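Local coordinates for protein ATP synthase subunit s, mitochondrial (Bos taurus, PDB 3E4G) that regulates mitochondrial ATP synthase, being necessary for its proton conduction and blocking a proton leak through an alternative exit pathway, at residues K142-S147 / P167-K172; L112-L117 / H137-K142. The protein carries 1 engineered substitution. One frame throughout, in Å; residues are numbered along the deposited sequence.

Contact 1: residues K142-S147 / P167-K172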
loop_
_atom_site.group_PDB
_atom_site.type_symbol
_atom_site.label_atom_id
_atom_site.label_comp_id
_atom_site.label_asym_id
_atom_site.label_seq_id
_atom_site.Cartn_x
_atom_site.Cartn_y
_atom_site.Cartn_z
ATOM N N LYS A 142 12.837 -4.168 -5.424
ATOM C CA LYS A 142 13.594 -4.043 -6.679
ATOM C C LYS A 142 13.250 -2.797 -7.447
ATOM O O LYS A 142 14.060 -2.403 -8.328
ATOM C CB LYS A 142 13.387 -5.265 -7.540
ATOM C CG LYS A 142 13.891 -6.585 -6.909
ATOM C CD LYS A 142 15.494 -6.424 -6.651
ATOM C CE LYS A 142 16.216 -6.214 -7.962
ATOM N NZ LYS A 142 17.641 -6.624 -7.781
ATOM N N TYR A 143 12.096 -2.220 -7.250
ATOM C CA TYR A 143 11.661 -1.032 -8.012
ATOM C C TYR A 143 10.943 -0.083 -7.061
ATOM O O TYR A 143 10.013 -0.539 -6.354
ATOM C CB TYR A 143 10.700 -1.481 -9.161
ATOM C CG TYR A 143 10.224 -0.359 -10.028
ATOM C CD1 TYR A 143 11.076 0.250 -10.913
ATOM C CD2 TYR A 143 8.921 0.081 -9.952
ATOM C CE1 TYR A 143 10.599 1.256 -11.749
ATOM C CE2 TYR A 143 8.446 1.069 -10.830
ATOM C CZ TYR A 143 9.305 1.644 -11.710
ATOM O OH TYR A 143 8.836 2.603 -12.625
ATOM N N LEU A 144 11.321 1.174 -7.098
ATOM C CA LEU A 144 10.633 2.228 -6.307
ATOM C C LEU A 144 10.529 3.424 -7.231
ATOM O O LEU A 144 11.558 3.960 -7.658
ATOM C CB LEU A 144 11.413 2.593 -5.034
ATOM C CG LEU A 144 10.785 3.660 -4.148
ATOM C CD1 LEU A 144 9.412 3.288 -3.681
ATOM C CD2 LEU A 144 11.699 3.958 -2.928
ATOM N N PHE A 145 9.316 3.855 -7.464
ATOM C CA PHE A 145 9.022 5.011 -8.325
ATOM C C PHE A 145 8.341 6.062 -7.445
ATOM O O PHE A 145 7.288 5.787 -6.848
ATOM C CB PHE A 145 8.086 4.582 -9.455
ATOM C CG PHE A 145 7.547 5.672 -10.327
ATOM C CD1 PHE A 145 8.315 6.762 -10.686
ATOM C CD2 PHE A 145 6.235 5.605 -10.755
ATOM C CE1 PHE A 145 7.752 7.748 -11.540
ATOM C CE2 PHE A 145 5.680 6.571 -11.593
ATOM C CZ PHE A 145 6.469 7.640 -11.964
ATOM N N LEU A 146 8.947 7.239 -7.389
ATOM C CA LEU A 146 8.425 8.392 -6.608
ATOM C C LEU A 146 8.156 9.531 -7.577
ATOM O O LEU A 146 9.066 9.889 -8.342
ATOM C CB LEU A 146 9.455 8.839 -5.568
ATOM C CG LEU A 146 9.936 7.735 -4.628
ATOM C CD1 LEU A 146 10.955 8.310 -3.592
ATOM C CD2 LEU A 146 8.788 7.063 -3.911
ATOM N N SER A 147 6.984 10.128 -7.516
ATOM C CA SER A 147 6.633 11.164 -8.461
ATOM C C SER A 147 5.736 12.213 -7.797
ATOM O O SER A 147 4.768 11.856 -7.101
ATOM C CB SER A 147 5.850 10.563 -9.599
ATOM O OG SER A 147 5.353 11.588 -10.452
ATOM N N PRO A 167 21.198 -1.540 -2.497
ATOM C CA PRO A 167 22.027 -1.289 -3.716
ATOM C C PRO A 167 21.497 -1.792 -4.988
ATOM O O PRO A 167 21.862 -1.309 -6.099
ATOM C CB PRO A 167 23.320 -1.939 -3.373
ATOM C CG PRO A 167 22.987 -2.866 -2.326
ATOM C CD PRO A 167 21.920 -2.330 -1.497
ATOM N N SER A 168 20.604 -2.796 -4.900
ATOM C CA SER A 168 20.018 -3.342 -6.110
ATOM C C SER A 168 18.711 -2.648 -6.550
ATOM O O SER A 168 18.162 -3.052 -7.572
ATOM C CB SER A 168 19.874 -4.818 -6.040
ATOM O OG SER A 168 18.874 -5.178 -5.177
ATOM N N LEU A 169 18.256 -1.686 -5.767
ATOM C CA LEU A 169 17.013 -1.008 -6.045
ATOM C C LEU A 169 17.068 -0.159 -7.326
ATOM O O LEU A 169 18.031 0.624 -7.485
ATOM C CB LEU A 169 16.654 -0.085 -4.862
ATOM C CG LEU A 169 15.374 0.697 -4.960
ATOM C CD1 LEU A 169 14.164 -0.269 -5.127
ATOM C CD2 LEU A 169 15.340 1.768 -3.896
ATOM N N GLU A 170 16.141 -0.312 -8.267
ATOM C CA GLU A 170 15.956 0.632 -9.343
ATOM C C GLU A 170 15.047 1.722 -8.792
ATOM O O GLU A 170 13.853 1.454 -8.553
ATOM C CB GLU A 170 15.270 -0.104 -10.496
ATOM C CG GLU A 170 14.996 0.783 -11.638
ATOM C CD GLU A 170 14.230 0.055 -12.812
ATOM O OE1 GLU A 170 14.054 -1.164 -12.805
ATOM O OE2 GLU A 170 13.726 0.725 -13.838
ATOM N N LEU A 171 15.624 2.918 -8.583
ATOM C CA LEU A 171 14.897 4.046 -7.995
ATOM C C LEU A 171 14.648 5.014 -9.097
ATOM O O LEU A 171 15.607 5.572 -9.687
ATOM C CB LEU A 171 15.816 4.696 -6.835
ATOM C CG LEU A 171 15.217 5.924 -6.126
ATOM C CD1 LEU A 171 13.965 5.577 -5.320
ATOM C CD2 LEU A 171 16.265 6.561 -5.251
ATOM N N LYS A 172 13.391 5.263 -9.417
ATOM C CA LYS A 172 12.974 6.157 -10.472
ATOM C C LYS A 172 12.348 7.351 -9.779
ATOM O O LYS A 172 11.360 7.209 -9.048
ATOM C CB LYS A 172 11.994 5.487 -11.379
ATOM C CG LYS A 172 11.554 6.339 -12.508
ATOM C CD LYS A 172 10.619 5.561 -13.408
ATOM C CE LYS A 172 10.259 6.309 -14.597
ATOM N NZ LYS A 172 11.439 6.566 -15.522
HETATM O O HOH W 1 13.670 -3.218 -11.049
#
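L144 and L171 are paired neighbours in a parallel ladder, their side chains on the same face of the sheet, and the evidence for the ladder is a chain of four backbone hydrogen bonds. Strands 143-147 and 170-172 run 11° from parallel, and the bonds alternate as a parallel pair requires: E170 N to K142 O, L144 N to E170 O at 2.9 Å, K172 N to L144 O, and L146 N to K172 O. The first differs from the rest, for E170 N sits above the carbonyl plane of K142, while the other three donors lie nearly on the line of their C=O bonds. A water at 2.9 Å from K142 O also donates to E170 OE1, so the carbonyl accepts two hydrogen bonds.

The tight side is the leucine face. With CG anti to the backbone N in both residues, the side chains of L144 and L171 run alongside, L144 CD2 lying 3.7 Å from L171 CD1. L169 CD1 reaches 3.5 Å from Y143 N and also touches L144 CB.

The other face, carrying Y143, F145, E170 and K172, is the solvent side: E170 and K172 are exposed, while L144 on the leucine face is buried. The E170 carboxylate stands at the edge of the Y143 ring, E170 CD 3.7 Å from Y143 CD1, its plane turned 78° from the ring. K172 runs out beside both aromatic side chains: its CG lies 3.7 Å from F145 CD1 and its CD 3.5 Å from Y143 OH. At the entry to the pair, K142 folds back at chi2 and chi3 (about -60° each), bringing NZ to 3.2 Å from S168 OG.

This is the last parallel pairing of the leucine-rich repeat sheet, its strands linked by a beta-alpha-beta crossover through helix 155-165. F162 and V159 of that helix pack on the leucine face, strand 118-122 continues the sheet beyond 143-147, and strand 170-174 is its outermost strand.

Contact 2: residues L112-L117 / H137-K142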
loop_
_atom_site.group_PDB
_atom_site.type_symbol
_atom_site.label_atom_id
_atom_site.label_comp_id
_atom_site.label_asym_id
_atom_site.label_seq_id
_atom_site.Cartn_x
_atom_site.Cartn_y
_atom_site.Cartn_z
ATOM N N LEU A 112 5.104 -7.954 4.853
ATOM C CA LEU A 112 5.368 -7.125 3.657
ATOM C C LEU A 112 6.837 -7.009 3.399
ATOM O O LEU A 112 7.288 -6.979 2.237
ATOM C CB LEU A 112 4.773 -5.725 3.811
ATOM C CG LEU A 112 3.224 -5.680 3.907
ATOM C CD1 LEU A 112 2.783 -4.224 3.964
ATOM C CD2 LEU A 112 2.592 -6.333 2.683
ATOM N N GLN A 113 7.669 -6.896 4.459
ATOM C CA GLN A 113 9.133 -6.849 4.227
ATOM C C GLN A 113 9.579 -8.080 3.422
ATOM O O GLN A 113 10.443 -8.002 2.561
ATOM C CB GLN A 113 9.893 -6.849 5.552
ATOM C CG GLN A 113 9.594 -5.621 6.408
ATOM C CD GLN A 113 10.246 -5.746 7.807
ATOM O OE1 GLN A 113 10.868 -6.781 8.110
ATOM N NE2 GLN A 113 10.065 -4.713 8.599
ATOM N N LYS A 114 8.985 -9.246 3.743
ATOM C CA LYS A 114 9.380 -10.493 3.061
ATOM C C LYS A 114 8.965 -10.548 1.632
ATOM O O LYS A 114 9.688 -11.125 0.804
ATOM C CB LYS A 114 8.792 -11.705 3.833
ATOM C CG LYS A 114 9.401 -11.881 5.202
ATOM C CD LYS A 114 8.473 -12.665 6.118
ATOM C CE LYS A 114 9.033 -12.813 7.530
ATOM N NZ LYS A 114 8.099 -13.478 8.397
ATOM N N SER A 115 7.805 -9.994 1.281
ATOM C CA SER A 115 7.228 -10.215 -0.062
ATOM C C SER A 115 7.396 -9.038 -1.010
ATOM O O SER A 115 7.347 -9.251 -2.239
ATOM C CB SER A 115 5.750 -10.509 0.064
ATOM O OG SER A 115 5.055 -9.453 0.686
ATOM N N MET A 116 7.541 -7.804 -0.522
ATOM C CA MET A 116 7.437 -6.641 -1.396
ATOM C C MET A 116 8.586 -6.540 -2.365
ATOM O O MET A 116 9.772 -6.565 -1.991
ATOM C CB MET A 116 7.348 -5.377 -0.539
ATOM C CG MET A 116 5.923 -5.120 -0.073
ATOM S SD MET A 116 4.786 -4.661 -1.401
ATOM C CE MET A 116 5.450 -3.038 -1.840
ATOM N N LEU A 117 8.219 -6.325 -3.623
ATOM C CA LEU A 117 9.164 -6.170 -4.744
ATOM C C LEU A 117 9.128 -4.784 -5.402
ATOM O O LEU A 117 10.151 -4.341 -5.912
ATOM C CB LEU A 117 8.919 -7.240 -5.830
ATOM C CG LEU A 117 8.932 -8.683 -5.324
ATOM C CD1 LEU A 117 8.626 -9.628 -6.492
ATOM C CD2 LEU A 117 10.322 -9.012 -4.708
ATOM N N HIS A 137 13.078 -0.733 4.965
ATOM C CA HIS A 137 12.814 -2.047 5.594
ATOM C C HIS A 137 12.283 -3.051 4.587
ATOM O O HIS A 137 12.260 -4.262 4.910
ATOM C CB HIS A 137 11.810 -1.916 6.730
ATOM C CG HIS A 137 12.378 -1.155 7.873
ATOM N ND1 HIS A 137 13.460 -1.598 8.677
ATOM C CD2 HIS A 137 12.038 0.033 8.327
ATOM C CE1 HIS A 137 13.767 -0.647 9.518
ATOM N NE2 HIS A 137 12.851 0.304 9.432
ATOM N N PHE A 138 11.825 -2.635 3.409
ATOM C CA PHE A 138 11.423 -3.553 2.330
ATOM C C PHE A 138 12.671 -4.041 1.653
ATOM O O PHE A 138 13.095 -3.596 0.590
ATOM C CB PHE A 138 10.426 -2.878 1.390
ATOM C CG PHE A 138 9.091 -2.599 1.972
ATOM C CD1 PHE A 138 8.613 -3.144 3.171
ATOM C CD2 PHE A 138 8.171 -1.803 1.239
ATOM C CE1 PHE A 138 7.335 -2.945 3.581
ATOM C CE2 PHE A 138 6.891 -1.582 1.701
ATOM C CZ PHE A 138 6.469 -2.148 2.871
ATOM N N ARG A 139 13.321 -5.020 2.342
ATOM C CA ARG A 139 14.689 -5.434 1.999
ATOM C C ARG A 139 14.786 -6.104 0.676
ATOM O O ARG A 139 15.887 -6.265 0.141
ATOM C CB ARG A 139 15.272 -6.289 3.144
ATOM C CG ARG A 139 14.483 -7.553 3.447
ATOM C CD ARG A 139 15.098 -8.278 4.626
ATOM N NE ARG A 139 14.343 -9.483 5.033
ATOM C CZ ARG A 139 13.322 -9.466 5.856
ATOM N NH1 ARG A 139 12.899 -8.348 6.419
ATOM N NH2 ARG A 139 12.644 -10.587 6.096
ATOM N N ASN A 140 13.657 -6.597 0.107
ATOM C CA ASN A 140 13.610 -7.270 -1.184
ATOM C C ASN A 140 13.154 -6.373 -2.304
ATOM O O ASN A 140 12.976 -6.829 -3.453
ATOM C CB ASN A 140 12.715 -8.492 -1.106
ATOM C CG ASN A 140 13.197 -9.477 -0.059
ATOM O OD1 ASN A 140 12.399 -9.818 0.872
ATOM N ND2 ASN A 140 14.428 -9.883 -0.129
ATOM N N LEU A 141 12.963 -5.063 -2.026
ATOM C CA LEU A 141 12.453 -4.160 -3.058
ATOM C C LEU A 141 13.407 -4.074 -4.220
ATOM O O LEU A 141 14.615 -3.856 -4.048
ATOM C CB LEU A 141 12.217 -2.769 -2.446
ATOM C CG LEU A 141 11.096 -1.908 -3.066
ATOM C CD1 LEU A 141 9.718 -2.579 -2.769
ATOM C CD2 LEU A 141 11.169 -0.541 -2.464
ATOM N N LYS A 142 12.837 -4.168 -5.424
ATOM C CA LYS A 142 13.594 -4.043 -6.679
ATOM C C LYS A 142 13.250 -2.797 -7.447
ATOM O O LYS A 142 14.060 -2.403 -8.328
ATOM C CB LYS A 142 13.387 -5.265 -7.540
ATOM C CG LYS A 142 13.891 -6.585 -6.909
ATOM C CD LYS A 142 15.494 -6.424 -6.651
ATOM C CE LYS A 142 16.216 -6.214 -7.962
ATOM N NZ LYS A 142 17.641 -6.624 -7.781
#
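M116 CG lies over one face of the F138 ring, 4.1 Å from the ring centroid and 13° off the normal, which is CH-pi geometry. The bend at chi2 (-68°) brings M116 SD to an oblique Met-aromatic contact 5.4 Å from the centroid, and the bend at chi3 returns CE to the ring at F138 CE2. L112 CB meets the same ring at CE1, 3.8 Å away. Further along, L141 CD1 packs 3.5 Å from L117 C, and the backbone closes with K142 N donating to L117 O at 2.7 Å.

On the more exposed side, R139 NH1 gives a weak hydrogen bond to Q113 OE1, which comes at the guanidinium edge with the two planes 81° apart. The other end of that amide, Q113 NE2, is bonded to S107 O.

Backbone turns position these groups. F138 centres an inverse gamma turn and begins a type I beta turn to L141, closed by L141 N to F138 O at 3.0 Å; in the other segment, M116 is the first residue to leave helical phi/psi.

The contact joins consecutive repeats, LRR 3 and LRR 4: the end of helix 110-115 packs on the loop from helix 129-134, just before strands 118-122 and 143-147, with L106 of helix 100-107 touching L112.

How the contacts relate
The two contacts follow one another along the chain and share K142, whose N serves contact 2 and whose O serves contact 1. Their centres are about 12 Å apart, and a probable hydrogen bond from Y143 N to L117 O joins them. Contact 1 is a surface contact near the sheet's outer edge, where four backbone hydrogen bonds form a regular parallel ladder, with leucines on one face. Contact 2 is partly buried and lies nearer the centre of the chain; with one backbone hydrogen bond across it, it relies more on the packing of L112 and M116 against the F138 ring. One pairs strands, whereas the other packs a helix end and the chain after it against the loop that leads into the next strand.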